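Local coordinates for protein D-alanyl-D-alanine carboxypeptidase (Vibrio cholerae, PDB 5TR7) that probably removes the C-terminal D-alanine from peptidoglycan precursors, as a penicillin-binding serine carboxypeptidase of the S11 family, at residues S42-Q47 against D115-L120; A159-R162 against E167-I170. All blocks are in the same frame, centred on the assembly; numbering follows the deposited sequence.

Interaction 1 (S42-Q47 against D115-L120)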
ATOM      1  N   SER A  42       2.192  -1.287  -6.702  1.00 53.01           N
ATOM      2  CA  SER A  42       3.394  -0.445  -6.746  1.00 49.15           C
ATOM      3  C   SER A  42       4.640  -1.340  -6.658  1.00 58.33           C
ATOM      4  O   SER A  42       5.695  -0.948  -7.152  1.00 47.78           O
ATOM      5  CB  SER A  42       3.426   0.592  -5.656  1.00 48.79           C
ATOM      6  OG  SER A  42       3.875  -0.003  -4.459  1.00 62.74           O
ATOM      7  N   TYR A  43       4.534  -2.503  -6.012  1.00 60.94           N
ATOM      8  CA  TYR A  43       5.681  -3.391  -5.897  1.00 53.01           C
ATOM      9  C   TYR A  43       6.035  -3.882  -7.296  1.00 57.05           C
ATOM     10  O   TYR A  43       7.206  -3.821  -7.710  1.00 53.04           O
ATOM     11  CB  TYR A  43       5.440  -4.563  -4.910  1.00 53.20           C
ATOM     12  CG  TYR A  43       6.668  -5.465  -4.750  1.00 55.11           C
ATOM     13  CD1 TYR A  43       6.892  -6.496  -5.630  1.00 48.73           C
ATOM     14  CD2 TYR A  43       7.615  -5.264  -3.730  1.00 49.86           C
ATOM     15  CE1 TYR A  43       8.047  -7.259  -5.559  1.00 54.11           C
ATOM     16  CE2 TYR A  43       8.754  -6.067  -3.630  1.00 52.38           C
ATOM     17  CZ  TYR A  43       8.980  -7.055  -4.548  1.00 50.98           C
ATOM     18  OH  TYR A  43      10.097  -7.825  -4.468  1.00 55.98           O
ATOM     19  N   VAL A  44       5.041  -4.381  -8.032  1.00 57.63           N
ATOM     20  CA  VAL A  44       5.283  -4.859  -9.399  1.00 55.08           C
ATOM     21  C   VAL A  44       5.823  -3.731 -10.287  1.00 54.31           C
ATOM     22  O   VAL A  44       6.810  -3.895 -11.012  1.00 53.98           O
ATOM     23  CB  VAL A  44       4.001  -5.460 -10.038  1.00 57.00           C
ATOM     24  CG1 VAL A  44       4.279  -5.945 -11.460  1.00 55.87           C
ATOM     25  CG2 VAL A  44       3.489  -6.632  -9.203  1.00 56.37           C
ATOM     26  N   ILE A  45       5.204  -2.553 -10.186  1.00 55.41           N
ATOM     27  CA  ILE A  45       5.695  -1.385 -10.953  1.00 54.15           C
ATOM     28  C   ILE A  45       7.183  -1.095 -10.605  1.00 52.40           C
ATOM     29  O   ILE A  45       7.998  -0.844 -11.458  1.00 51.47           O
ATOM     30  CB  ILE A  45       4.826  -0.164 -10.678  1.00 54.29           C
ATOM     31  CG1 ILE A  45       3.433  -0.380 -11.276  1.00 52.24           C
ATOM     32  CG2 ILE A  45       5.456   1.120 -11.205  1.00 52.64           C
ATOM     33  CD1 ILE A  45       2.424   0.664 -10.738  1.00 51.52           C
ATOM     34  N   GLY A  46       7.535  -1.196  -9.345  1.00 51.95           N
ATOM     35  CA  GLY A  46       8.913  -0.927  -8.879  1.00 50.05           C
ATOM     36  C   GLY A  46       9.883  -1.924  -9.497  1.00 52.68           C
ATOM     37  O   GLY A  46      10.969  -1.555  -9.981  1.00 51.37           O
ATOM     38  N   GLN A  47       9.476  -3.182  -9.547  1.00 54.21           N
ATOM     39  CA  GLN A  47      10.343  -4.154 -10.176  1.00 52.11           C
ATOM     40  C   GLN A  47      10.524  -3.881 -11.646  1.00 51.50           C
ATOM     41  O   GLN A  47      11.657  -3.974 -12.157  1.00 63.56           O
ATOM     42  CB  GLN A  47       9.840  -5.552  -9.928  1.00 53.67           C
ATOM     43  CG  GLN A  47      10.031  -6.030  -8.469  1.00 59.70           C
ATOM     44  CD  GLN A  47      11.454  -6.381  -8.152  1.00 58.43           C
ATOM     45  OE1 GLN A  47      12.313  -6.188  -8.972  1.00 61.19           O
ATOM     46  NE2 GLN A  47      11.704  -6.944  -6.984  1.00 60.29           N
ATOM     47  N   ASP A 115      -5.831  -8.203 -16.294  1.00 68.42           N
ATOM     48  CA  ASP A 115      -5.732  -9.605 -15.909  1.00 70.43           C
ATOM     49  C   ASP A 115      -4.304 -10.104 -15.882  1.00 70.89           C
ATOM     50  O   ASP A 115      -3.900 -10.782 -14.941  1.00 75.16           O
ATOM     51  CB  ASP A 115      -6.579 -10.508 -16.822  1.00 75.13           C
ATOM     52  CG  ASP A 115      -8.073 -10.314 -16.642  1.00 79.97           C
ATOM     53  OD1 ASP A 115      -8.530  -9.781 -15.598  1.00 79.94           O
ATOM     54  OD2 ASP A 115      -8.801 -10.741 -17.553  1.00 93.34           O
ATOM     55  N   ALA A 116      -3.541  -9.819 -16.924  1.00 72.43           N
ATOM     56  CA  ALA A 116      -2.153 -10.265 -16.948  1.00 72.58           C
ATOM     57  C   ALA A 116      -1.400  -9.570 -15.852  1.00 64.19           C
ATOM     58  O   ALA A 116      -0.561 -10.162 -15.201  1.00 67.28           O
ATOM     59  CB  ALA A 116      -1.532  -9.992 -18.304  1.00 75.50           C
ATOM     60  N   PHE A 117      -1.719  -8.313 -15.571  1.00 73.11           N
ATOM     61  CA  PHE A 117      -1.004  -7.586 -14.466  1.00 61.26           C
ATOM     62  C   PHE A 117      -1.262  -8.316 -13.169  1.00 64.08           C
ATOM     63  O   PHE A 117      -0.341  -8.537 -12.385  1.00 68.52           O
ATOM     64  CB  PHE A 117      -1.379  -6.126 -14.374  1.00 64.17           C
ATOM     65  CG  PHE A 117      -0.608  -5.357 -13.337  1.00 60.85           C
ATOM     66  CD1 PHE A 117       0.635  -4.855 -13.621  1.00 59.48           C
ATOM     67  CD2 PHE A 117      -1.132  -5.156 -12.058  1.00 59.13           C
ATOM     68  CE1 PHE A 117       1.354  -4.116 -12.652  1.00 60.10           C
ATOM     69  CE2 PHE A 117      -0.423  -4.478 -11.095  1.00 56.76           C
ATOM     70  CZ  PHE A 117       0.809  -3.908 -11.407  1.00 57.46           C
ATOM     71  N   VAL A 118      -2.489  -8.779 -13.000  1.00 68.02           N
ATOM     72  CA  VAL A 118      -2.875  -9.570 -11.815  1.00 67.07           C
ATOM     73  C   VAL A 118      -2.050 -10.886 -11.752  1.00 72.23           C
ATOM     74  O   VAL A 118      -1.642 -11.323 -10.685  1.00 67.26           O
ATOM     75  CB  VAL A 118      -4.386  -9.802 -11.739  1.00 69.32           C
ATOM     76  CG1 VAL A 118      -4.705 -10.672 -10.571  1.00 72.21           C
ATOM     77  CG2 VAL A 118      -5.140  -8.498 -11.566  1.00 69.63           C
ATOM     78  N   ASP A 119      -1.798 -11.503 -12.891  1.00 66.02           N
ATOM     79  CA  ASP A 119      -0.913 -12.704 -12.905  1.00 70.60           C
ATOM     80  C   ASP A 119       0.444 -12.321 -12.312  1.00 66.24           C
ATOM     81  O   ASP A 119       0.959 -12.993 -11.432  1.00 74.72           O
ATOM     82  CB  ASP A 119      -0.709 -13.262 -14.346  1.00 74.07           C
ATOM     83  CG  ASP A 119      -1.980 -13.846 -14.952  1.00 82.71           C
ATOM     84  OD1 ASP A 119      -2.931 -14.073 -14.181  1.00 80.54           O
ATOM     85  OD2 ASP A 119      -2.024 -14.170 -16.179  1.00 87.83           O
ATOM     86  N   LEU A 120       1.048 -11.231 -12.766  1.00 68.11           N
ATOM     87  CA  LEU A 120       2.331 -10.835 -12.157  1.00 65.99           C
ATOM     88  C   LEU A 120       2.167 -10.548 -10.640  1.00 66.37           C
ATOM     89  O   LEU A 120       3.044 -10.932  -9.846  1.00 59.74           O
ATOM     90  CB  LEU A 120       2.898  -9.565 -12.749  1.00 69.32           C
ATOM     91  CG  LEU A 120       3.153  -9.598 -14.251  1.00 67.90           C
ATOM     92  CD1 LEU A 120       3.555  -8.174 -14.610  1.00 70.02           C
ATOM     93  CD2 LEU A 120       4.199 -10.638 -14.657  1.00 66.86           C
TER

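Interaction 2 (A159-R162 against E167-I170)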
ATOM      1  N   ALA A 159       8.946  -5.880   1.978  1.00 55.94           N
ATOM      2  CA  ALA A 159       9.523  -6.091   0.633  1.00 59.27           C
ATOM      3  C   ALA A 159       9.621  -4.819  -0.174  1.00 55.83           C
ATOM      4  O   ALA A 159      10.535  -4.683  -1.000  1.00 54.41           O
ATOM      5  CB  ALA A 159       8.688  -7.105  -0.145  1.00 58.66           C
ATOM      6  N   LEU A 160       8.653  -3.925   0.016  1.00 49.78           N
ATOM      7  CA  LEU A 160       8.700  -2.649  -0.679  1.00 56.05           C
ATOM      8  C   LEU A 160       9.946  -1.869  -0.283  1.00 50.62           C
ATOM      9  O   LEU A 160      10.658  -1.315  -1.116  1.00 52.07           O
ATOM     10  CB  LEU A 160       7.480  -1.767  -0.380  1.00 49.59           C
ATOM     11  CG  LEU A 160       6.186  -1.959  -1.131  1.00 51.05           C
ATOM     12  CD1 LEU A 160       5.035  -1.227  -0.405  1.00 44.89           C
ATOM     13  CD2 LEU A 160       6.321  -1.574  -2.599  1.00 55.78           C
ATOM     14  N   ILE A 161      10.170  -1.766   1.013  1.00 49.42           N
ATOM     15  CA  ILE A 161      11.354  -1.054   1.530  1.00 42.61           C
ATOM     16  C   ILE A 161      12.608  -1.778   1.151  1.00 48.23           C
ATOM     17  O   ILE A 161      13.593  -1.209   0.761  1.00 48.61           O
ATOM     18  CB  ILE A 161      11.255  -1.051   3.031  1.00 46.60           C
ATOM     19  CG1 ILE A 161      10.013  -0.272   3.468  1.00 44.94           C
ATOM     20  CG2 ILE A 161      12.549  -0.565   3.660  1.00 44.38           C
ATOM     21  CD1 ILE A 161       9.675  -0.450   4.947  1.00 53.70           C
ATOM     22  N   ARG A 162      12.567  -3.091   1.215  1.00 51.06           N
ATOM     23  CA  ARG A 162      13.777  -3.872   0.930  1.00 50.77           C
ATOM     24  C   ARG A 162      14.188  -4.006  -0.490  1.00 46.18           C
ATOM     25  O   ARG A 162      15.396  -3.997  -0.780  1.00 49.77           O
ATOM     26  CB  ARG A 162      13.551  -5.320   1.443  1.00 50.87           C
ATOM     27  CG  ARG A 162      14.730  -6.253   1.368  1.00 53.39           C
ATOM     28  CD  ARG A 162      14.226  -7.572   0.790  1.00 64.53           C
ATOM     29  NE  ARG A 162      13.330  -8.294   1.628  1.00 61.71           N
ATOM     30  CZ  ARG A 162      12.373  -9.141   1.236  1.00 57.75           C
ATOM     31  NH1 ARG A 162      11.946  -9.345  -0.003  1.00 59.82           N
ATOM     32  NH2 ARG A 162      11.701  -9.737   2.166  1.00 72.13           N
ATOM     33  N   GLU A 167      10.845   3.053  -5.195  1.00 53.90           N
ATOM     34  CA  GLU A 167       9.405   3.096  -5.156  1.00 50.91           C
ATOM     35  C   GLU A 167       9.003   3.477  -3.756  1.00 47.84           C
ATOM     36  O   GLU A 167       8.126   4.307  -3.595  1.00 51.88           O
ATOM     37  CB  GLU A 167       8.750   1.744  -5.419  1.00 55.77           C
ATOM     38  CG  GLU A 167       8.118   1.392  -6.709  1.00 61.18           C
ATOM     39  CD  GLU A 167       7.117   2.389  -7.347  1.00 67.31           C
ATOM     40  OE1 GLU A 167       5.776   2.312  -7.378  1.00 56.85           O
ATOM     41  OE2 GLU A 167       7.863   3.083  -8.055  1.00 50.96           O
ATOM     42  N   TYR A 168       9.656   2.885  -2.733  1.00 48.32           N
ATOM     43  CA  TYR A 168       9.277   3.128  -1.322  1.00 47.08           C
ATOM     44  C   TYR A 168       9.416   4.581  -0.914  1.00 52.18           C
ATOM     45  O   TYR A 168       8.636   5.055  -0.102  1.00 47.04           O
ATOM     46  CB  TYR A 168      10.097   2.261  -0.349  1.00 48.99           C
ATOM     47  CG  TYR A 168       9.650   2.469   1.065  1.00 50.67           C
ATOM     48  CD1 TYR A 168       8.420   2.016   1.465  1.00 48.56           C
ATOM     49  CD2 TYR A 168      10.431   3.203   1.991  1.00 46.77           C
ATOM     50  CE1 TYR A 168       7.959   2.262   2.725  1.00 46.37           C
ATOM     51  CE2 TYR A 168       9.932   3.499   3.247  1.00 51.27           C
ATOM     52  CZ  TYR A 168       8.691   2.993   3.597  1.00 51.87           C
ATOM     53  OH  TYR A 168       8.153   3.158   4.825  1.00 51.42           O
ATOM     54  N   ALA A 169      10.398   5.271  -1.485  1.00 46.41           N
ATOM     55  CA  ALA A 169      10.614   6.682  -1.106  1.00 56.47           C
ATOM     56  C   ALA A 169       9.391   7.510  -1.382  1.00 50.26           C
ATOM     57  O   ALA A 169       9.062   8.453  -0.648  1.00 52.34           O
ATOM     58  CB  ALA A 169      11.796   7.285  -1.840  1.00 54.08           C
ATOM     59  N   ILE A 170       8.639   7.083  -2.375  1.00 50.06           N
ATOM     60  CA  ILE A 170       7.484   7.861  -2.754  1.00 49.66           C
ATOM     61  C   ILE A 170       6.369   7.872  -1.668  1.00 45.16           C
ATOM     62  O   ILE A 170       5.594   8.790  -1.632  1.00 47.09           O
ATOM     63  CB  ILE A 170       6.973   7.405  -4.120  1.00 47.73           C
ATOM     64  CG1 ILE A 170       8.066   7.561  -5.196  1.00 59.24           C
ATOM     65  CG2 ILE A 170       5.756   8.218  -4.555  1.00 55.79           C
ATOM     66  CD1 ILE A 170       7.656   6.943  -6.553  1.00 52.44           C
TER

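Interaction 1 (S42-Q47 against D115-L120)
Val44 and Leu120 mark the closest backbone approach of two helices that cross nearly at right angles, 85° between the axes of segments 42-47 and 115-120. At their closest the axes are 10.6 Å apart, so side chains fill the gap. Val44 points toward the other helix and buries the largest share of the contact. Its CG1 is anti to the backbone N (chi1 180°) and touches two residues of segment 115-120: Phe117 CE1 at 3.6 Å and Leu120 CD1 at 3.9 Å. Val44 CB also meets the ring, 3.8 Å from Phe117 CZ. The Phe117 side chain comes from the opposite direction, and its outer end does the touching. The Leu120 side chain instead crosses that of Val44 at about a right angle. Ile45 adds a looser touch, with CG1 4.4 Å from Phe117 CZ, and both CG1 atoms approach the ring obliquely. Phe117 also packs on Ala107 and Val110 of helix 100-111, and Ile45 on Met106 of the same helix. No hydrogen bond links the two segments. The contact is wholly apolar, so helix 37-50, which follows the predicted nucleophile Ser35, meets helix 114-127 here through van der Waals packing and burial of hydrocarbon.

Interaction 2 (A159-R162 against E167-I170)
Ile161 and Tyr168 bring the two backbones together, with their CA atoms 5.5 Å apart, where helix 150-163 is followed by the short helix 165-168. Their side chains run side by side and point the same way. Ile161 lays its CG1 over one face of the Tyr168 ring, 3.3 Å from the ring centroid and 11° off the ring normal. This is a CH-pi contact. The placement follows from the torsions: Ile161 CG1 is anti to its carbonyl carbon (chi1 -63°), while Tyr168 CG is anti to its backbone N (chi1 -177°). Further out, Ile161 CD1 lies 3.8 Å from Tyr168 CZ. At the base of the ring, Tyr168 CB rests 3.7 Å from Leu160 O. Leu160 CB adds an oblique touch, 4.3 Å from Tyr168 CD1. Tyr168 OH is hydrogen-bonded to Asp198 OD1, on strand 196-205. The isoleucine probably hinders rotation of the ring, while the OH bond holds its far end against lateral swing. Ile161 and Tyr168 both touch Ser215 of strand 209-218, and Leu160 packs on Ser42 and Tyr43 of helix 37-50. The contact thus sits between strand 209-218 of the antiparallel sheet and helix 37-50.

In the fold
From the N terminus, the chain enters helix 37-50 soon after strands 10-15 and 21-25. Interaction 1 closes a loop of 67 residues, which includes helices 87-95 and 100-111, when helix 114-127 returns to helix 37-50. Interaction 2 comes later and is local, with four residues between its segments. The two loops follow in series and neither nest nor cross. They meet through helix 37-50: Gly46 CA lies 3.3 Å from Glu167 CG, and Tyr43 CE2 lies 3.5 Å from Ala159 O. Helix 37-50 therefore joins helix 114-127 to helix 150-163, while interaction 2 continues the connection to the five-stranded sheet.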